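Local structure of CocE/NonD family hydrolase (Staphylococcus aureus subsp. aureus COL, 3III) at residues Ala124-Asp129 and Ala143-Glu148; Ser136-Arg141 and Val168-Val173; Thr174-Ala179 and Gly194-Tyr199. The protein probably hydrolyses ester or amide bonds as a serine hydrolase, pairing an alpha/beta-hydrolase catalytic domain with a beta-rich C-terminal domain. One frame throughout, in Å; residues are numbered along the deposited sequence.

Contact 1: residues Ala124-Asp129 and Ala143-Glu148; sequences ALRGSD and AEDYYE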
loop_
_atom_site.group_PDB
_atom_site.type_symbol
_atom_site.label_atom_id
_atom_site.label_comp_id
_atom_site.label_asym_id
_atom_site.label_seq_id
_atom_site.Cartn_x
_atom_site.Cartn_y
_atom_site.Cartn_z
ATOM N N ALA A 124 -18.284 1.800 11.024
ATOM C CA ALA A 124 -18.562 0.534 10.380
ATOM C C ALA A 124 -19.310 0.806 9.078
ATOM O O ALA A 124 -20.450 1.247 9.090
ATOM C CB ALA A 124 -19.369 -0.374 11.305
ATOM N N LEU A 125 -18.659 0.542 7.935
ATOM C CA LEU A 125 -19.271 0.805 6.634
ATOM C C LEU A 125 -20.348 -0.238 6.362
ATOM O O LEU A 125 -20.483 -1.256 7.091
ATOM C CB LEU A 125 -18.227 0.894 5.501
ATOM C CG LEU A 125 -17.321 2.134 5.639
ATOM C CD1 LEU A 125 -15.977 1.993 4.831
ATOM C CD2 LEU A 125 -18.084 3.365 5.253
ATOM N N ARG A 126 -21.124 0.049 5.324
ATOM C CA ARG A 126 -22.261 -0.789 4.927
ATOM C C ARG A 126 -21.808 -2.244 4.779
ATOM O O ARG A 126 -20.754 -2.538 4.199
ATOM C CB ARG A 126 -22.840 -0.317 3.615
ATOM C CG ARG A 126 -24.144 -0.990 3.230
ATOM C CD ARG A 126 -24.614 -0.556 1.846
ATOM N NE ARG A 126 -24.925 0.868 1.775
ATOM C CZ ARG A 126 -26.133 1.386 1.581
ATOM N NH1 ARG A 126 -27.203 0.607 1.413
ATOM N NH2 ARG A 126 -26.285 2.705 1.528
ATOM N N GLY A 127 -22.664 -3.140 5.270
ATOM C CA GLY A 127 -22.404 -4.585 5.259
ATOM C C GLY A 127 -21.649 -5.136 6.464
ATOM O O GLY A 127 -21.527 -6.365 6.619
ATOM N N SER A 128 -21.115 -4.236 7.291
ATOM C CA SER A 128 -20.374 -4.599 8.471
ATOM C C SER A 128 -21.098 -4.134 9.725
ATOM O O SER A 128 -21.922 -3.221 9.713
ATOM C CB SER A 128 -18.942 -4.030 8.422
ATOM O OG SER A 128 -18.947 -2.620 8.653
ATOM N N ASP A 129 -20.772 -4.809 10.810
ATOM C CA ASP A 129 -21.408 -4.625 12.103
ATOM C C ASP A 129 -22.896 -4.962 11.981
ATOM O O ASP A 129 -23.239 -5.980 11.383
ATOM C CB ASP A 129 -21.139 -3.243 12.687
ATOM C CG ASP A 129 -21.413 -3.197 14.159
ATOM O OD1 ASP A 129 -20.640 -3.818 14.919
ATOM O OD2 ASP A 129 -22.424 -2.594 14.569
ATOM N N ALA A 143 -17.636 4.538 -0.910
ATOM C CA ALA A 143 -17.256 5.933 -0.808
ATOM C C ALA A 143 -18.457 6.903 -0.562
ATOM O O ALA A 143 -18.344 7.906 0.215
ATOM C CB ALA A 143 -16.502 6.316 -2.077
ATOM N N GLU A 144 -19.569 6.672 -1.251
ATOM C CA GLU A 144 -20.764 7.527 -1.077
ATOM C C GLU A 144 -21.311 7.459 0.352
ATOM O O GLU A 144 -21.740 8.494 0.924
ATOM C CB GLU A 144 -21.827 7.216 -2.129
ATOM C CG GLU A 144 -21.381 7.718 -3.512
ATOM C CD GLU A 144 -22.388 7.449 -4.597
ATOM O OE1 GLU A 144 -23.569 7.203 -4.244
ATOM O OE2 GLU A 144 -22.004 7.526 -5.796
ATOM N N ASP A 145 -21.283 6.258 0.945
ATOM C CA ASP A 145 -21.729 6.079 2.319
ATOM C C ASP A 145 -20.800 6.843 3.281
ATOM O O ASP A 145 -21.263 7.530 4.178
ATOM C CB ASP A 145 -21.730 4.596 2.699
ATOM C CG ASP A 145 -22.838 3.793 2.018
ATOM O OD1 ASP A 145 -23.821 4.387 1.557
ATOM O OD2 ASP A 145 -22.682 2.555 1.952
ATOM N N TYR A 146 -19.492 6.702 3.074
ATOM C CA TYR A 146 -18.451 7.403 3.847
ATOM C C TYR A 146 -18.642 8.931 3.778
ATOM O O TYR A 146 -18.636 9.634 4.800
ATOM C CB TYR A 146 -17.067 6.975 3.316
ATOM C CG TYR A 146 -15.854 7.159 4.256
ATOM C CD1 TYR A 146 -14.623 6.615 3.915
ATOM C CD2 TYR A 146 -15.902 7.940 5.414
ATOM C CE1 TYR A 146 -13.514 6.770 4.727
ATOM C CE2 TYR A 146 -14.781 8.109 6.227
ATOM C CZ TYR A 146 -13.591 7.511 5.870
ATOM O OH TYR A 146 -12.475 7.623 6.655
ATOM N N TYR A 147 -18.913 9.437 2.587
ATOM C CA TYR A 147 -19.197 10.834 2.420
ATOM C C TYR A 147 -20.355 11.281 3.312
ATOM O O TYR A 147 -20.251 12.333 3.970
ATOM C CB TYR A 147 -19.527 11.087 0.968
ATOM C CG TYR A 147 -19.867 12.495 0.499
ATOM C CD1 TYR A 147 -21.025 13.178 0.916
ATOM C CD2 TYR A 147 -19.115 13.071 -0.504
ATOM C CE1 TYR A 147 -21.354 14.433 0.373
ATOM C CE2 TYR A 147 -19.436 14.329 -1.029
ATOM C CZ TYR A 147 -20.536 14.989 -0.602
ATOM O OH TYR A 147 -20.813 16.218 -1.160
ATOM N N GLU A 148 -21.447 10.499 3.337
ATOM C CA GLU A 148 -22.568 10.867 4.216
ATOM C C GLU A 148 -22.167 10.965 5.710
ATOM O O GLU A 148 -22.643 11.881 6.455
ATOM C CB GLU A 148 -23.784 9.937 4.017
ATOM C CG GLU A 148 -24.436 10.006 2.646
ATOM C CD GLU A 148 -25.900 9.566 2.635
ATOM O OE1 GLU A 148 -26.673 10.241 3.332
ATOM O OE2 GLU A 148 -26.260 8.574 1.938
HETATM O O HOH W 1 -20.319 1.707 3.027
#
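Arg126 sends CG trans to its own backbone N (chi1 -171°) and stays extended until a bend at chi3, while Asp145 keeps CG beside its backbone N; together these torsions bring the carboxylate to the NE/NH2 edge of the guanidinium. The salt bridge that follows is the side-on, two-nitrogen kind. Arg126 NE donates to Asp145 OD2 at 2.8 Å, and Arg126 NH2 to Asp145 OD1 at 3.0 Å. Both bonds are nearly straight, the first at 174°, and both reach the syn side of the carboxylate, though somewhat out of its plane. With the planes only 20° apart, the paired bonds should resist rotation of either group. A water adds a third link, accepting from Arg126 N at 2.9 Å and donating to Asp145 OD2 at 2.7 Å, so that OD2 takes two donors. In alpha/beta-hydrolase terms, the contact ties the loop after strand 119-124 of the central sheet to helix 140-154, which packs beside that sheet. The loop opens with a type II turn from Leu125 to Ser128, Gly127 taking the positive phi, and Leu125 O receives both Ser128 N and, at 2.6 Å, Ser128 OG. Beside the polar bridge, Leu125 CD2 meets Tyr146 CB at 4.2 Å, next to Ala73 of the sheet. Arg126 NH1 has a second carboxylate partner in Asp50, and neighbouring Arg49 reaches Glu144 and Glu148.

Contact 2: residues Ser136-Arg141 and Val168-Val173; sequences SPWSKR and VSYLAV. With PLM (palmitic acid), chain G.
Trp138 aims the N-H edge of its indole at the middle of the Tyr170 ring, and NE1 of Trp138 stands only 3.1 Å above the plane of the Tyr170 ring atoms. This is an edge-to-face pair far from a perfect T, the planes meeting at 52°. Tyr170 reaches it with CG trans to its backbone N (chi1 -163°), which lays its face over the indole edge, while its hydroxyl passes Pro137 CB at 3.6 Å and bonds to Glu142. The indole is gripped from another direction by Val173, whose CG1 lies 3.5 Å from the centroid of the five-membered ring of Trp138, only 12° off the normal: a CH-pi contact over the face. Trp217 stacks on the same indole. The helical partner here begins at the nucleophile elbow of the alpha/beta-hydrolase fold, where Ser169, with positive phi, forms the sharp turn between strand 162-168 and helix 170-179. Its OG bonds to His274 NE2, consistent with the serine-histidine pair of a catalytic triad, and donates to O1 of the bound palmitic acid at 2.6 Å. Tyr76 OH also bonds to the acid and may contribute to an oxyanion hole, as in cocaine esterase. On the other segment, Ser139 N-caps helix 140-154: its OG accepts from Glu142 N and donates to Ser136 O at 2.7 Å.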
loop_
_atom_site.group_PDB
_atom_site.type_symbol
_atom_site.label_atom_id
_atom_site.label_comp_id
_atom_site.label_asym_id
_atom_site.label_seq_id
_atom_site.Cartn_x
_atom_site.Cartn_y
_atom_site.Cartn_z
ATOM N N SER A 136 -19.522 -4.010 -0.651
ATOM C CA SER A 136 -18.735 -3.936 -1.869
ATOM C C SER A 136 -17.466 -3.139 -1.574
ATOM O O SER A 136 -17.440 -1.902 -1.655
ATOM C CB SER A 136 -19.533 -3.309 -3.012
ATOM O OG SER A 136 -18.700 -3.261 -4.154
ATOM N N PRO A 137 -16.409 -3.824 -1.169
ATOM C CA PRO A 137 -15.196 -3.147 -0.714
ATOM C C PRO A 137 -14.554 -2.268 -1.775
ATOM O O PRO A 137 -14.459 -2.666 -2.918
ATOM C CB PRO A 137 -14.238 -4.291 -0.402
ATOM C CG PRO A 137 -15.041 -5.493 -0.332
ATOM C CD PRO A 137 -16.307 -5.281 -1.059
ATOM N N TRP A 138 -14.100 -1.076 -1.384
ATOM C CA TRP A 138 -13.230 -0.268 -2.242
ATOM C C TRP A 138 -13.959 0.047 -3.540
ATOM O O TRP A 138 -13.436 -0.159 -4.646
ATOM C CB TRP A 138 -11.879 -0.994 -2.440
ATOM C CG TRP A 138 -11.162 -1.277 -1.183
ATOM C CD1 TRP A 138 -11.420 -0.705 0.039
ATOM C CD2 TRP A 138 -10.047 -2.167 -0.963
ATOM N NE1 TRP A 138 -10.566 -1.181 0.970
ATOM C CE2 TRP A 138 -9.705 -2.074 0.389
ATOM C CE3 TRP A 138 -9.301 -3.025 -1.779
ATOM C CZ2 TRP A 138 -8.646 -2.803 0.959
ATOM C CZ3 TRP A 138 -8.218 -3.749 -1.205
ATOM C CH2 TRP A 138 -7.923 -3.646 0.142
ATOM N N SER A 139 -15.190 0.567 -3.383
ATOM C CA SER A 139 -16.049 0.939 -4.462
ATOM C C SER A 139 -16.560 2.362 -4.283
ATOM O O SER A 139 -16.505 2.924 -3.208
ATOM C CB SER A 139 -17.248 -0.016 -4.512
ATOM O OG SER A 139 -18.047 0.085 -3.312
ATOM N N LYS A 140 -17.167 2.897 -5.318
ATOM C CA LYS A 140 -17.749 4.196 -5.234
ATOM C C LYS A 140 -18.965 4.201 -4.306
ATOM O O LYS A 140 -19.138 5.142 -3.562
ATOM C CB LYS A 140 -18.196 4.686 -6.603
ATOM C CG LYS A 140 -18.717 6.152 -6.533
ATOM C CD LYS A 140 -18.943 6.668 -7.917
ATOM C CE LYS A 140 -19.433 8.075 -7.905
ATOM N NZ LYS A 140 -19.663 8.576 -9.229
ATOM N N ARG A 141 -19.802 3.177 -4.377
ATOM C CA ARG A 141 -20.957 3.072 -3.474
ATOM C C ARG A 141 -20.516 3.063 -1.999
ATOM O O ARG A 141 -21.140 3.653 -1.146
ATOM C CB ARG A 141 -21.843 1.865 -3.814
ATOM C CG ARG A 141 -21.262 0.453 -3.568
ATOM C CD ARG A 141 -22.422 -0.586 -3.868
ATOM N NE ARG A 141 -23.476 -0.369 -2.875
ATOM C CZ ARG A 141 -24.707 -0.886 -2.956
ATOM N NH1 ARG A 141 -25.042 -1.680 -3.943
ATOM N NH2 ARG A 141 -25.598 -0.605 -2.027
ATOM N N VAL A 168 -4.846 3.068 8.184
ATOM C CA VAL A 168 -3.914 2.202 7.443
ATOM C C VAL A 168 -4.693 1.168 6.649
ATOM O O VAL A 168 -5.738 0.671 7.125
ATOM C CB VAL A 168 -2.961 1.477 8.458
ATOM C CG1 VAL A 168 -1.987 0.554 7.753
ATOM C CG2 VAL A 168 -2.188 2.592 9.298
ATOM N N SER A 169 -4.145 0.830 5.488
ATOM C CA SER A 169 -4.558 -0.302 4.650
ATOM C C SER A 169 -6.012 -0.051 4.190
ATOM O O SER A 169 -6.259 0.938 3.526
ATOM C CB SER A 169 -4.363 -1.627 5.388
ATOM O OG SER A 169 -4.690 -2.705 4.519
ATOM N N TYR A 170 -6.979 -0.905 4.517
ATOM C CA TYR A 170 -8.397 -0.666 4.083
ATOM C C TYR A 170 -8.834 0.766 4.507
ATOM O O TYR A 170 -9.497 1.471 3.754
ATOM C CB TYR A 170 -9.333 -1.676 4.737
ATOM C CG TYR A 170 -10.706 -1.856 4.154
ATOM C CD1 TYR A 170 -11.082 -3.097 3.640
ATOM C CD2 TYR A 170 -11.671 -0.845 4.203
ATOM C CE1 TYR A 170 -12.367 -3.313 3.131
ATOM C CE2 TYR A 170 -12.965 -1.034 3.679
ATOM C CZ TYR A 170 -13.296 -2.287 3.137
ATOM O OH TYR A 170 -14.581 -2.495 2.647
ATOM N N LEU A 171 -8.409 1.191 5.704
ATOM C CA LEU A 171 -8.717 2.497 6.249
ATOM C C LEU A 171 -8.071 3.664 5.467
ATOM O O LEU A 171 -8.447 4.833 5.661
ATOM C CB LEU A 171 -8.390 2.560 7.753
ATOM C CG LEU A 171 -9.098 1.576 8.725
ATOM C CD1 LEU A 171 -8.772 0.132 8.536
ATOM C CD2 LEU A 171 -8.731 2.046 10.156
ATOM N N ALA A 172 -7.030 3.363 4.689
ATOM C CA ALA A 172 -6.402 4.293 3.746
ATOM C C ALA A 172 -7.066 4.255 2.377
ATOM O O ALA A 172 -7.330 5.319 1.768
ATOM C CB ALA A 172 -4.880 4.013 3.620
ATOM N N VAL A 173 -7.350 3.047 1.868
ATOM C CA VAL A 173 -7.975 2.923 0.532
ATOM C C VAL A 173 -9.329 3.663 0.513
ATOM O O VAL A 173 -9.645 4.398 -0.436
ATOM C CB VAL A 173 -8.214 1.441 0.127
ATOM C CG1 VAL A 173 -8.899 1.338 -1.295
ATOM C CG2 VAL A 173 -6.931 0.615 0.203
HETATM C C1 PLM G . -5.296 -5.595 5.886
HETATM O O1 PLM G . -6.027 -4.690 5.489
HETATM O O2 PLM G . -4.066 -5.420 5.816
HETATM C C2 PLM G . -5.910 -6.861 6.390
HETATM C C3 PLM G . -4.901 -7.774 7.065
HETATM C C4 PLM G . -5.486 -9.014 7.741
HETATM C C5 PLM G . -4.483 -9.757 8.673
HETATM C C6 PLM G . -4.740 -11.271 8.900
HETATM C C7 PLM G . -4.783 -11.850 10.336
HETATM C C8 PLM G . -3.500 -12.530 10.884
#

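Contact 3: residues Thr174-Ala179 and Gly194-Tyr199; sequences TQWWVA and GLNDMY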
loop_
_atom_site.group_PDB
_atom_site.type_symbol
_atom_site.label_atom_id
_atom_site.label_comp_id
_atom_site.label_asym_id
_atom_site.label_seq_id
_atom_site.Cartn_x
_atom_site.Cartn_y
_atom_site.Cartn_z
ATOM N N THR A 174 -10.109 3.515 1.581
ATOM C CA THR A 174 -11.408 4.197 1.666
ATOM C C THR A 174 -11.271 5.729 1.678
ATOM O O THR A 174 -12.208 6.425 1.323
ATOM C CB THR A 174 -12.220 3.749 2.875
ATOM O OG1 THR A 174 -11.451 3.883 4.090
ATOM C CG2 THR A 174 -12.673 2.297 2.748
ATOM N N GLN A 175 -10.118 6.230 2.113
ATOM C CA GLN A 175 -9.853 7.700 2.057
ATOM C C GLN A 175 -9.592 8.147 0.644
ATOM O O GLN A 175 -10.124 9.152 0.234
ATOM C CB GLN A 175 -8.676 8.072 2.907
ATOM C CG GLN A 175 -8.859 7.747 4.394
ATOM C CD GLN A 175 -7.643 8.239 5.177
ATOM O OE1 GLN A 175 -7.350 9.437 5.154
ATOM N NE2 GLN A 175 -6.945 7.317 5.879
ATOM N N TRP A 176 -8.787 7.408 -0.128
ATOM C CA TRP A 176 -8.621 7.802 -1.524
ATOM C C TRP A 176 -9.993 7.851 -2.181
ATOM O O TRP A 176 -10.320 8.781 -2.921
ATOM C CB TRP A 176 -7.737 6.804 -2.287
ATOM C CG TRP A 176 -6.284 6.717 -1.855
ATOM C CD1 TRP A 176 -5.635 5.572 -1.447
ATOM C CD2 TRP A 176 -5.286 7.763 -1.862
ATOM N NE1 TRP A 176 -4.327 5.859 -1.149
ATOM C CE2 TRP A 176 -4.069 7.177 -1.450
ATOM C CE3 TRP A 176 -5.290 9.135 -2.223
ATOM C CZ2 TRP A 176 -2.883 7.912 -1.312
ATOM C CZ3 TRP A 176 -4.086 9.849 -2.126
ATOM C CH2 TRP A 176 -2.903 9.238 -1.671
ATOM N N TRP A 177 -10.767 6.814 -1.959
ATOM C CA TRP A 177 -12.139 6.775 -2.479
ATOM C C TRP A 177 -13.024 7.994 -2.082
ATOM O O TRP A 177 -13.521 8.714 -2.958
ATOM C CB TRP A 177 -12.831 5.427 -2.145
ATOM C CG TRP A 177 -12.653 4.444 -3.288
ATOM C CD1 TRP A 177 -11.882 3.315 -3.303
ATOM C CD2 TRP A 177 -13.250 4.532 -4.593
ATOM N NE1 TRP A 177 -11.970 2.711 -4.509
ATOM C CE2 TRP A 177 -12.788 3.433 -5.332
ATOM C CE3 TRP A 177 -14.106 5.443 -5.212
ATOM C CZ2 TRP A 177 -13.168 3.221 -6.656
ATOM C CZ3 TRP A 177 -14.495 5.227 -6.515
ATOM C CH2 TRP A 177 -14.041 4.132 -7.223
ATOM N N VAL A 178 -13.229 8.210 -0.788
ATOM C CA VAL A 178 -14.183 9.287 -0.385
ATOM C C VAL A 178 -13.656 10.671 -0.804
ATOM O O VAL A 178 -14.414 11.549 -1.220
ATOM C CB VAL A 178 -14.547 9.199 1.118
ATOM C CG1 VAL A 178 -13.404 9.712 2.034
ATOM C CG2 VAL A 178 -15.847 9.913 1.395
ATOM N N ALA A 179 -12.343 10.857 -0.759
ATOM C CA ALA A 179 -11.748 12.144 -1.146
ATOM C C ALA A 179 -11.990 12.455 -2.632
ATOM O O ALA A 179 -12.085 13.643 -3.018
ATOM C CB ALA A 179 -10.242 12.219 -0.811
ATOM N N GLY A 194 -2.215 2.926 1.366
ATOM C CA GLY A 194 -3.385 2.364 0.704
ATOM C C GLY A 194 -3.341 2.357 -0.812
ATOM O O GLY A 194 -3.072 3.374 -1.442
ATOM N N LEU A 195 -3.692 1.200 -1.378
ATOM C CA LEU A 195 -3.878 1.060 -2.801
ATOM C C LEU A 195 -5.102 1.853 -3.267
ATOM O O LEU A 195 -5.899 2.329 -2.472
ATOM C CB LEU A 195 -4.042 -0.428 -3.180
ATOM C CG LEU A 195 -5.243 -1.208 -2.612
ATOM C CD1 LEU A 195 -6.454 -1.091 -3.460
ATOM C CD2 LEU A 195 -4.824 -2.707 -2.430
ATOM N N ASN A 196 -5.235 1.995 -4.576
ATOM C CA ASN A 196 -6.421 2.604 -5.136
ATOM C C ASN A 196 -6.795 2.159 -6.566
ATOM O O ASN A 196 -7.638 2.757 -7.185
ATOM C CB ASN A 196 -6.301 4.111 -5.013
ATOM C CG ASN A 196 -5.001 4.614 -5.501
ATOM O OD1 ASN A 196 -4.672 4.450 -6.652
ATOM N ND2 ASN A 196 -4.199 5.181 -4.591
ATOM N N ASP A 197 -6.180 1.073 -7.044
ATOM C CA ASP A 197 -6.489 0.437 -8.325
ATOM C C ASP A 197 -6.416 -1.061 -8.123
ATOM O O ASP A 197 -5.365 -1.649 -8.188
ATOM C CB ASP A 197 -5.516 0.902 -9.407
ATOM C CG ASP A 197 -5.851 0.334 -10.820
ATOM O OD1 ASP A 197 -6.628 -0.659 -10.944
ATOM O OD2 ASP A 197 -5.243 0.871 -11.798
HETATM N N MSE A 198 -7.543 -1.669 -7.807
HETATM C CA MSE A 198 -7.553 -3.060 -7.390
HETATM C C MSE A 198 -6.999 -3.976 -8.449
HETATM O O MSE A 198 -6.285 -4.924 -8.113
HETATM C CB MSE A 198 -8.969 -3.529 -7.019
HETATM C CG MSE A 198 -9.421 -3.011 -5.718
HETATM SE SE MSE A 198 -11.238 -3.694 -5.239
HETATM C CE MSE A 198 -10.694 -5.621 -4.920
ATOM N N TYR A 199 -7.360 -3.756 -9.711
ATOM C CA TYR A 199 -6.874 -4.637 -10.757
ATOM C C TYR A 199 -5.324 -4.700 -10.821
ATOM O O TYR A 199 -4.749 -5.744 -11.026
ATOM C CB TYR A 199 -7.419 -4.190 -12.130
ATOM C CG TYR A 199 -6.991 -5.111 -13.182
ATOM C CD1 TYR A 199 -7.701 -6.285 -13.437
ATOM C CD2 TYR A 199 -5.831 -4.862 -13.915
ATOM C CE1 TYR A 199 -7.236 -7.221 -14.432
ATOM C CE2 TYR A 199 -5.398 -5.737 -14.863
ATOM C CZ TYR A 199 -6.100 -6.916 -15.138
ATOM O OH TYR A 199 -5.605 -7.791 -16.090
#
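Trp176 and Asn196 have the nearest CA atoms across the two segments, 6.7 Å apart, where the last turns of helix 170-179 pass the loop leading from strand 186-192 to helix 198-203. Gly194 is nearly extended and brings bare backbone against the indole, its carbonyl facing NE1. Trp176, with CG beside its backbone N, donates from NE1 to Gly194 O at 2.8 Å. The bond is short but bent, 130° at the hydrogen, and the donor stands 40° out of the carbonyl plane. Asn196 comes from another side: its ND2 hovers 3.4 Å above the plane of the Trp176 ring, toward the rim, with amide and ring almost perpendicular. That nitrogen is held there by a bond to Gly277 O. Leu195 O comes within 3.4 Å of Trp176 CD1. In the alpha/beta-hydrolase domain this joins the helix after the nucleophile elbow to the exit of the next strand in the sheet. The indole N-H is therefore satisfied, though by a compromise geometry, whereas buried Leu195 O has no hydrogen-bond partner in the model; the C-H of CD1 may offset this weakly.

In the fold
All three contacts are buried and lie in the catalytic domain, but their chemistry differs with their distance from the centre of the chain. The centre of contact 1 is about 21 Å from the centre of the chain, those of contacts 2 and 3 about 12 and 10 Å. Contact 1, the most peripheral, includes a partly exposed Arg126 and depends on charge and a water; contacts 2 and 3, whose touching residues are all buried, are dominated by aromatic rings. Helix 140-154 serves contacts 1 and 2, helix 170-179 contacts 2 and 3. Direct packing joins the set: Val178 CG2 sits 3.7 Å from Tyr146 CB, and Val173 CG2 3.3 Å from Leu195 O. Of the three, contact 2 alone touches the palmitic acid.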